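Local coordinates for protein Xyn30D (Paenibacillus barcinonensis, PDB 4QB6) that hydrolyses glucuronoxylan and, through the calcium-binding family 35 carbohydrate-binding module that makes up this chain, binds glucuronic acid-bearing sugars, at residues N73-W78 / R145-G150; R102-Y107 / E152-D157. One frame throughout, in Å; residues are numbered along the deposited sequence.

Contact 1 of 2, residues N73-W78 / R145-G150; sequences NSAIEW and RIVTTG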
ATOM      1  N   ASN A  73      -7.575   6.952   9.781  1.00  8.50           N
ATOM      2  CA  ASN A  73      -6.844   8.113   9.321  1.00  9.37           C
ATOM      3  C   ASN A  73      -5.333   8.035   9.364  1.00  9.31           C
ATOM      4  O   ASN A  73      -4.643   9.043   9.198  1.00 11.78           O
ATOM      5  CB  ASN A  73      -7.402   9.439   9.932  1.00 10.64           C
ATOM      6  CG  ASN A  73      -8.792   9.733   9.450  1.00 13.63           C
ATOM      7  OD1 ASN A  73      -9.633  10.232  10.226  1.00 20.76           O
ATOM      8  ND2 ASN A  73      -9.067   9.417   8.228  1.00 14.07           N
ATOM      9  N   SER A  74      -4.756   6.848   9.551  0.50  8.17           N
ATOM     10  CA  SER A  74      -3.336   6.676   9.255  0.50  7.97           C
ATOM     11  C   SER A  74      -3.225   6.479   7.760  0.50  7.56           C
ATOM     12  O   SER A  74      -4.156   5.995   7.126  0.50  7.32           O
ATOM     13  CB  SER A  74      -2.690   5.487   9.963  0.50  8.11           C
ATOM     14  OG  SER A  74      -2.549   5.653  11.360  0.50  8.88           O
ATOM     15  N   ALA A  75      -2.094   6.856   7.209  1.00  7.45           N
ATOM     16  CA  ALA A  75      -1.957   6.855   5.739  1.00  7.87           C
ATOM     17  C   ALA A  75      -0.540   6.697   5.286  1.00  7.60           C
ATOM     18  O   ALA A  75       0.410   7.128   5.954  1.00  8.21           O
ATOM     19  CB  ALA A  75      -2.538   8.122   5.134  1.00  8.60           C
ATOM     20  N   ILE A  76      -0.396   6.089   4.107  1.00  7.34           N
ATOM     21  CA  ILE A  76       0.825   6.116   3.323  1.00  7.45           C
ATOM     22  C   ILE A  76       0.499   6.727   1.979  1.00  7.75           C
ATOM     23  O   ILE A  76      -0.442   6.274   1.316  1.00  8.09           O
ATOM     24  CB  ILE A  76       1.370   4.682   3.088  1.00  7.63           C
ATOM     25  CG1 ILE A  76       1.569   3.929   4.384  1.00  7.99           C
ATOM     26  CG2 ILE A  76       2.646   4.755   2.261  1.00  8.11           C
ATOM     27  CD1 ILE A  76       1.866   2.448   4.176  1.00  8.40           C
ATOM     28  N   GLU A  77       1.239   7.758   1.572  1.00  8.33           N
ATOM     29  CA  GLU A  77       1.055   8.362   0.269  1.00  9.26           C
ATOM     30  C   GLU A  77       2.325   8.273  -0.538  1.00  9.07           C
ATOM     31  O   GLU A  77       3.372   8.753  -0.099  1.00  9.79           O
ATOM     32  CB  GLU A  77       0.682   9.835   0.431  1.00 11.36           C
ATOM     33  CG  GLU A  77       0.415  10.522  -0.907  1.00 14.80           C
ATOM     34  CD  GLU A  77       0.100  12.010  -0.837  1.00 21.07           C
ATOM     35  OE1 GLU A  77       0.354  12.646   0.204  1.00 27.46           O
ATOM     36  OE2 GLU A  77      -0.323  12.565  -1.891  1.00 26.06           O
ATOM     37  N   TRP A  78       2.246   7.605  -1.685  1.00  9.03           N
ATOM     38  CA  TRP A  78       3.304   7.600  -2.689  1.00  9.69           C
ATOM     39  C   TRP A  78       3.098   8.810  -3.562  1.00 11.18           C
ATOM     40  O   TRP A  78       2.045   9.019  -4.130  1.00 10.90           O
ATOM     41  CB  TRP A  78       3.239   6.322  -3.521  1.00  9.18           C
ATOM     42  CG  TRP A  78       3.695   5.099  -2.821  1.00  8.99           C
ATOM     43  CD1 TRP A  78       4.960   4.585  -2.828  1.00  9.32           C
ATOM     44  CD2 TRP A  78       2.903   4.212  -2.018  1.00  9.21           C
ATOM     45  NE1 TRP A  78       5.001   3.445  -2.087  1.00  9.65           N
ATOM     46  CE2 TRP A  78       3.763   3.191  -1.572  1.00  9.36           C
ATOM     47  CE3 TRP A  78       1.560   4.180  -1.621  1.00  9.17           C
ATOM     48  CZ2 TRP A  78       3.325   2.134  -0.794  1.00  9.24           C
ATOM     49  CZ3 TRP A  78       1.123   3.142  -0.840  1.00  9.62           C
ATOM     50  CH2 TRP A  78       2.010   2.130  -0.415  1.00  9.89           C
ATOM     51  N   ARG A 145      -2.618   7.035  -2.397  0.50  7.65           N
ATOM     52  CA  ARG A 145      -2.634   7.047  -0.950  0.50  7.98           C
ATOM     53  C   ARG A 145      -3.557   5.934  -0.453  0.50  7.63           C
ATOM     54  O   ARG A 145      -4.593   5.605  -1.058  0.50  7.31           O
ATOM     55  CB  ARG A 145      -3.076   8.416  -0.405  0.50  8.91           C
ATOM     56  CG  ARG A 145      -2.954   8.506   1.107  0.50  9.64           C
ATOM     57  CD  ARG A 145      -3.081   9.917   1.592  0.50 10.99           C
ATOM     58  NE  ARG A 145      -4.380  10.348   1.157  0.50 12.40           N
ATOM     59  CZ  ARG A 145      -5.383  10.761   1.919  0.50 14.32           C
ATOM     60  NH1 ARG A 145      -5.264  10.840   3.235  0.50 15.42           N
ATOM     61  NH2 ARG A 145      -6.510  11.121   1.326  0.50 15.70           N
ATOM     62  N   ILE A 146      -3.137   5.310   0.631  1.00  7.31           N
ATOM     63  CA  ILE A 146      -3.946   4.295   1.319  1.00  7.35           C
ATOM     64  C   ILE A 146      -4.126   4.707   2.775  1.00  6.93           C
ATOM     65  O   ILE A 146      -3.175   5.167   3.402  1.00  7.46           O
ATOM     66  CB  ILE A 146      -3.325   2.918   1.142  1.00  8.05           C
ATOM     67  CG1 ILE A 146      -1.970   2.745   1.847  1.00  8.38           C
ATOM     68  CG2 ILE A 146      -3.193   2.611  -0.334  1.00  9.04           C
ATOM     69  CD1 ILE A 146      -1.354   1.383   1.632  1.00  8.57           C
ATOM     70  N   VAL A 147      -5.349   4.555   3.269  1.00  6.81           N
ATOM     71  CA  VAL A 147      -5.757   5.195   4.517  1.00  7.53           C
ATOM     72  C   VAL A 147      -6.565   4.223   5.343  1.00  7.38           C
ATOM     73  O   VAL A 147      -7.493   3.589   4.844  1.00  7.69           O
ATOM     74  CB  VAL A 147      -6.591   6.453   4.238  1.00  8.26           C
ATOM     75  CG1 VAL A 147      -6.780   7.250   5.520  1.00  8.88           C
ATOM     76  CG2 VAL A 147      -5.946   7.359   3.194  1.00  8.62           C
ATOM     77  N   THR A 148      -6.288   4.153   6.648  1.00  7.40           N
ATOM     78  CA  THR A 148      -7.097   3.339   7.549  1.00  7.43           C
ATOM     79  C   THR A 148      -8.448   4.026   7.815  1.00  7.38           C
ATOM     80  O   THR A 148      -8.564   5.240   7.695  1.00  8.36           O
ATOM     81  CB  THR A 148      -6.343   2.997   8.849  1.00  7.32           C
ATOM     82  OG1 THR A 148      -6.148   4.188   9.607  1.00  7.35           O
ATOM     83  CG2 THR A 148      -5.048   2.331   8.579  1.00  7.50           C
ATOM     84  N   THR A 149      -9.452   3.201   8.109  1.00  7.96           N
ATOM     85  CA  THR A 149     -10.853   3.633   8.126  1.00  9.16           C
ATOM     86  C   THR A 149     -11.608   3.086   9.314  1.00  9.59           C
ATOM     87  O   THR A 149     -12.838   3.179   9.355  1.00 11.21           O
ATOM     88  CB  THR A 149     -11.579   3.168   6.844  1.00 10.07           C
ATOM     89  OG1 THR A 149     -11.598   1.759   6.820  1.00 11.10           O
ATOM     90  CG2 THR A 149     -10.907   3.697   5.558  1.00 10.80           C
ATOM     91  N   GLY A 150     -10.930   2.469  10.264  1.00  8.79           N
ATOM     92  CA  GLY A 150     -11.577   1.946  11.465  1.00  8.93           C
ATOM     93  C   GLY A 150     -11.078   0.609  11.917  1.00  8.88           C
ATOM     94  O   GLY A 150     -11.348   0.205  13.048  1.00  9.88           O
TER
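Ile-146 and Trp-78 meet on the inward side of an antiparallel strand pair in a beta-sandwich, the fold of this carbohydrate-binding module. Ile-146 carries CG1 between its backbone N and carbonyl carbon (chi1 67°), which brings CD1 to the edge of the indole, near the ring plane and 3.9 Å from Trp-78 CZ3. Ile-76 CG2 lies over one face of the same indole, and Ile-76 CB packs against Ile-146 CG1. Met-156 and Ile-159 of the opposing sheet reach these residues, so this side belongs to the sandwich core. The opposite face of the sheet bears Ala-75, Glu-77, Arg-145 and Val-147. There Ala-75 CB touches Val-147 CG2 at 4.0 Å, while the aliphatic part of Arg-145 crosses Glu-77, its CG 3.9 Å from Glu-77 CB; the charged ends do not meet, and Arg-145 instead makes a cation-pi contact with Tyr-107. Ile-76 and Ile-146 form a hydrogen-bonded pair, joined by reciprocal backbone N-H...O hydrogen bonds. Where the chain turns a corner at Asn-73, a side chain enters the backbone pattern: Thr-148 OG1, also bonded to Ala-70 O, accepts Ser-74 N at 3.0 Å, and Asn-73 N donates to Thr-148 O at 2.9 Å.

Contact 2 of 2, residues R102-Y107 / E152-D157; sequences RNLDIY and EGPNMD. With CA (calcium ion), chain D; CA (calcium ion), chain C; GCU (alpha-D-glucopyranuronic acid), chain B.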
ATOM      1  N   ARG A 102      -8.359  -6.213   7.530  1.00  8.47           N
ATOM      2  CA  ARG A 102      -8.277  -4.776   7.760  1.00  8.23           C
ATOM      3  C   ARG A 102      -8.542  -4.072   6.465  1.00  8.36           C
ATOM      4  O   ARG A 102      -8.039  -4.501   5.412  1.00  9.03           O
ATOM      5  CB  ARG A 102      -6.941  -4.387   8.364  1.00  8.51           C
ATOM      6  CG  ARG A 102      -6.675  -5.068   9.700  1.00  8.36           C
ATOM      7  CD  ARG A 102      -5.409  -4.611  10.384  1.00  8.34           C
ATOM      8  NE  ARG A 102      -5.261  -5.245  11.682  1.00  8.68           N
ATOM      9  CZ  ARG A 102      -4.297  -4.964  12.545  1.00  9.39           C
ATOM     10  NH1 ARG A 102      -3.390  -4.068  12.273  1.00  9.07           N
ATOM     11  NH2 ARG A 102      -4.243  -5.567  13.726  1.00 10.92           N
ATOM     12  N   ASN A 103      -9.326  -3.008   6.515  0.50  8.22           N
ATOM     13  CA  ASN A 103      -9.791  -2.321   5.307  0.50  8.18           C
ATOM     14  C   ASN A 103      -9.092  -1.007   5.118  0.50  8.35           C
ATOM     15  O   ASN A 103      -8.787  -0.312   6.084  0.50  8.55           O
ATOM     16  CB  ASN A 103     -11.302  -2.118   5.371  0.50  8.27           C
ATOM     17  CG  ASN A 103     -12.026  -3.353   5.851  0.50  8.16           C
ATOM     18  OD1 ASN A 103     -12.732  -3.299   6.864  0.50 10.36           O
ATOM     19  ND2 ASN A 103     -11.845  -4.480   5.175  0.50  7.34           N
ATOM     20  N   LEU A 104      -8.807  -0.671   3.871  1.00  8.42           N
ATOM     21  CA  LEU A 104      -8.177   0.620   3.556  1.00  8.24           C
ATOM     22  C   LEU A 104      -8.935   1.352   2.477  1.00  8.05           C
ATOM     23  O   LEU A 104      -9.341   0.728   1.476  1.00  8.89           O
ATOM     24  CB  LEU A 104      -6.718   0.475   3.094  1.00  8.52           C
ATOM     25  CG  LEU A 104      -5.750  -0.274   3.992  1.00  8.69           C
ATOM     26  CD1 LEU A 104      -4.375  -0.368   3.371  1.00  9.34           C
ATOM     27  CD2 LEU A 104      -5.612   0.414   5.342  1.00  9.30           C
ATOM     28  N   ASP A 105      -9.086   2.657   2.603  1.00  7.64           N
ATOM     29  CA  ASP A 105      -9.519   3.490   1.475  1.00  8.12           C
ATOM     30  C   ASP A 105      -8.310   3.718   0.589  1.00  8.25           C
ATOM     31  O   ASP A 105      -7.196   3.892   1.070  1.00  8.52           O
ATOM     32  CB  ASP A 105     -10.058   4.838   1.971  1.00  8.93           C
ATOM     33  CG  ASP A 105     -11.473   4.801   2.492  1.00  9.63           C
ATOM     34  OD1 ASP A 105     -12.204   3.825   2.312  1.00 10.43           O
ATOM     35  OD2 ASP A 105     -11.849   5.860   3.068  1.00 11.67           O
ATOM     36  N   ILE A 106      -8.531   3.755  -0.714  1.00  8.11           N
ATOM     37  CA  ILE A 106      -7.460   3.934  -1.699  1.00  8.81           C
ATOM     38  C   ILE A 106      -7.798   5.108  -2.593  1.00  8.23           C
ATOM     39  O   ILE A 106      -8.890   5.161  -3.182  1.00  8.72           O
ATOM     40  CB  ILE A 106      -7.217   2.637  -2.501  1.00 10.63           C
ATOM     41  CG1 ILE A 106      -7.012   1.485  -1.478  1.00 14.03           C
ATOM     42  CG2 ILE A 106      -6.081   2.822  -3.497  1.00 10.98           C
ATOM     43  CD1 ILE A 106      -6.314   0.243  -1.928  1.00 16.49           C
ATOM     44  N   TYR A 107      -6.876   6.059  -2.665  1.00  8.46           N
ATOM     45  CA  TYR A 107      -6.982   7.288  -3.443  1.00  8.61           C
ATOM     46  C   TYR A 107      -5.941   7.249  -4.529  1.00  9.11           C
ATOM     47  O   TYR A 107      -4.831   6.789  -4.311  1.00 10.07           O
ATOM     48  CB  TYR A 107      -6.709   8.511  -2.556  1.00  9.24           C
ATOM     49  CG  TYR A 107      -7.685   8.772  -1.427  1.00 10.56           C
ATOM     50  CD1 TYR A 107      -7.693   7.978  -0.276  1.00 11.06           C
ATOM     51  CD2 TYR A 107      -8.574   9.834  -1.490  1.00 11.44           C
ATOM     52  CE1 TYR A 107      -8.580   8.227   0.768  1.00 12.23           C
ATOM     53  CE2 TYR A 107      -9.458  10.076  -0.451  1.00 12.54           C
ATOM     54  CZ  TYR A 107      -9.440   9.253   0.655  1.00 12.62           C
ATOM     55  OH  TYR A 107     -10.307   9.496   1.721  1.00 15.50           O
ATOM     56  N   GLU A 152      -7.609  -0.262  11.457  1.00  7.85           N
ATOM     57  CA  GLU A 152      -6.139  -0.168  11.423  1.00  8.00           C
ATOM     58  C   GLU A 152      -5.668  -0.731  10.067  1.00  7.78           C
ATOM     59  O   GLU A 152      -6.433  -0.734   9.093  1.00  8.15           O
ATOM     60  CB  GLU A 152      -5.506  -0.807  12.678  1.00  8.88           C
ATOM     61  CG  GLU A 152      -4.416   0.024  13.340  1.00  9.45           C
ATOM     62  CD  GLU A 152      -3.021  -0.556  13.274  1.00  9.56           C
ATOM     63  OE1 GLU A 152      -2.608  -1.061  12.204  1.00  9.15           O
ATOM     64  OE2 GLU A 152      -2.277  -0.494  14.280  1.00  9.78           O
ATOM     65  N   GLY A 153      -4.413  -1.126   9.962  1.00  7.72           N
ATOM     66  CA  GLY A 153      -3.920  -1.565   8.653  1.00  7.60           C
ATOM     67  C   GLY A 153      -2.961  -2.702   8.740  1.00  7.47           C
ATOM     68  O   GLY A 153      -2.376  -2.964   9.776  1.00  7.61           O
ATOM     69  N   PRO A 154      -2.712  -3.372   7.615  1.00  7.51           N
ATOM     70  CA  PRO A 154      -1.638  -4.345   7.557  1.00  7.53           C
ATOM     71  C   PRO A 154      -0.284  -3.657   7.632  1.00  7.33           C
ATOM     72  O   PRO A 154      -0.176  -2.486   7.292  1.00  7.94           O
ATOM     73  CB  PRO A 154      -1.843  -4.972   6.193  1.00  8.03           C
ATOM     74  CG  PRO A 154      -2.375  -3.865   5.365  1.00  8.63           C
ATOM     75  CD  PRO A 154      -3.264  -3.071   6.293  1.00  7.95           C
ATOM     76  N   ASN A 155       0.757  -4.362   8.038  1.00  6.96           N
ATOM     77  CA  ASN A 155       2.082  -3.819   7.898  1.00  6.84           C
ATOM     78  C   ASN A 155       2.437  -3.848   6.405  1.00  6.97           C
ATOM     79  O   ASN A 155       2.240  -4.879   5.740  1.00  8.19           O
ATOM     80  CB  ASN A 155       3.103  -4.593   8.692  1.00  6.90           C
ATOM     81  CG  ASN A 155       2.987  -4.389  10.179  1.00  7.57           C
ATOM     82  OD1 ASN A 155       2.327  -3.471  10.662  1.00  7.88           O
ATOM     83  ND2 ASN A 155       3.697  -5.221  10.924  1.00  8.20           N
ATOM     84  N   MET A 156       2.931  -2.756   5.844  1.00  6.70           N
ATOM     85  CA  MET A 156       3.007  -2.585   4.400  1.00  6.85           C
ATOM     86  C   MET A 156       4.439  -2.509   3.953  1.00  6.83           C
ATOM     87  O   MET A 156       5.194  -1.628   4.392  1.00  6.96           O
ATOM     88  CB  MET A 156       2.269  -1.309   3.983  1.00  7.93           C
ATOM     89  CG  MET A 156       2.132  -1.135   2.481  1.00  8.93           C
ATOM     90  SD  MET A 156       1.244  -2.443   1.645  1.00 10.99           S
ATOM     91  CE  MET A 156      -0.348  -2.341   2.313  1.00 11.08           C
ATOM     92  N   ASP A 157       4.848  -3.425   3.083  1.00  6.48           N
ATOM     93  CA  ASP A 157       6.249  -3.493   2.648  1.00  7.46           C
ATOM     94  C   ASP A 157       6.531  -2.658   1.423  1.00  7.49           C
ATOM     95  O   ASP A 157       7.501  -1.892   1.406  1.00  7.85           O
ATOM     96  CB  ASP A 157       6.636  -4.952   2.397  1.00  7.89           C
ATOM     97  CG  ASP A 157       8.098  -5.136   2.115  1.00  8.73           C
ATOM     98  OD1 ASP A 157       8.922  -4.274   2.458  1.00  8.82           O
ATOM     99  OD2 ASP A 157       8.395  -6.196   1.537  1.00 10.64           O
TER
HETATM  100 CA    CA D 204       9.926  -2.263   2.230  1.00  8.45          CA
HETATM  101 CA    CA C 203      -0.267  -1.326  13.191  1.00  8.23          CA
HETATM  102  C1  GCU B   2       1.811  -5.628  16.725  1.00 17.30           C
HETATM  103  C2  GCU B   2       2.925  -5.687  15.712  1.00 16.50           C
HETATM  104  C3  GCU B   2       2.872  -4.525  14.744  1.00 16.47           C
HETATM  105  C4  GCU B   2       1.414  -4.424  14.125  1.00 13.77           C
HETATM  106  C5  GCU B   2       0.422  -4.296  15.265  1.00 14.37           C
HETATM  107  C6  GCU B   2      -0.974  -4.195  14.807  1.00 13.87           C
HETATM  108  O2  GCU B   2       4.203  -5.809  16.386  1.00 18.07           O
HETATM  109  O3  GCU B   2       3.799  -4.613  13.668  1.00 15.22           O
HETATM  110  O4  GCU B   2       1.343  -3.211  13.346  1.00 10.35           O
HETATM  111  O5  GCU B   2       0.575  -5.473  16.030  1.00 16.25           O
HETATM  112  O6A GCU B   2      -1.277  -3.291  14.016  1.00 10.58           O
HETATM  113  O6B GCU B   2      -1.810  -4.994  15.210  1.00 16.45           O
HETATM  114  O   HOH W   1      -8.854   0.478   8.586  1.00  8.02           O
HETATM  115  O   HOH W   2       0.015  -1.899  10.816  1.00  8.50           O
HETATM  116  O   HOH W   3       0.505  -0.701  15.386  1.00 12.71           O
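Glu-152 faces Arg-102 across the sugar-binding end of this beta-sandwich, where its carboxylate chelates a calcium ion through both oxygens, OE2 at 2.4 Å. Its backbone O shares water 1 with Asn-103 O, and its CB lies over one face of the Arg-102 guanidinium. The Gly-153 N-H points almost straight (177°) at the anti lone pair of Glu-152 OE1, which steadies the carboxylate. The Gly-153 carbonyl accepts Arg-102 NH1 at 2.9 Å, from above the carbonyl plane, and also accepts a hydrogen bond from calcium-bound water 2. Pro-154 and Leu-104 then meet tip to tip, CD 4.1 Å from CD1, an apolar contact. Asn-155 turns to the glucuronic acid, and Asp-157 binds a second calcium ion through OD1 and its backbone O, together with Glu-41, Glu-43, Thr-61 and Gly-64. Extended from CG to NE, Arg-102 meets the sugar carboxylate with two bonds, NH1 to GCU O6A at 2.8 Å and NH2 to GCU O6B at 2.9 Å. Because O6A and O4 both bind the calcium ion held by Glu-152, the sugar chelates it, and metal and guanidinium together probably offset the carboxylate charge, a chemistry suited to uronic acids.

Contacts 1 and 2 lie side by side near the sugar-binding end of the sandwich, their centres 6 Å apart. Strand 140-149 of contact 1 is the sheet neighbour of strand 102-108 of contact 2: Val-147 O lies 2.9 Å from Asp-105 N and Arg-145 O 2.8 Å from Tyr-107 N, both probable hydrogen bonds. Leu-104 packs on Ile-146 and Thr-148. Contact 1 does not touch the sugar; its Thr-148 side chain is about 9 Å from the glucuronic acid and about 5 Å from the side chain of Glu-152. Phe-68, whose carbonyl binds the same calcium ion as Glu-152, packs against Ser-74, Ile-76 and Thr-148.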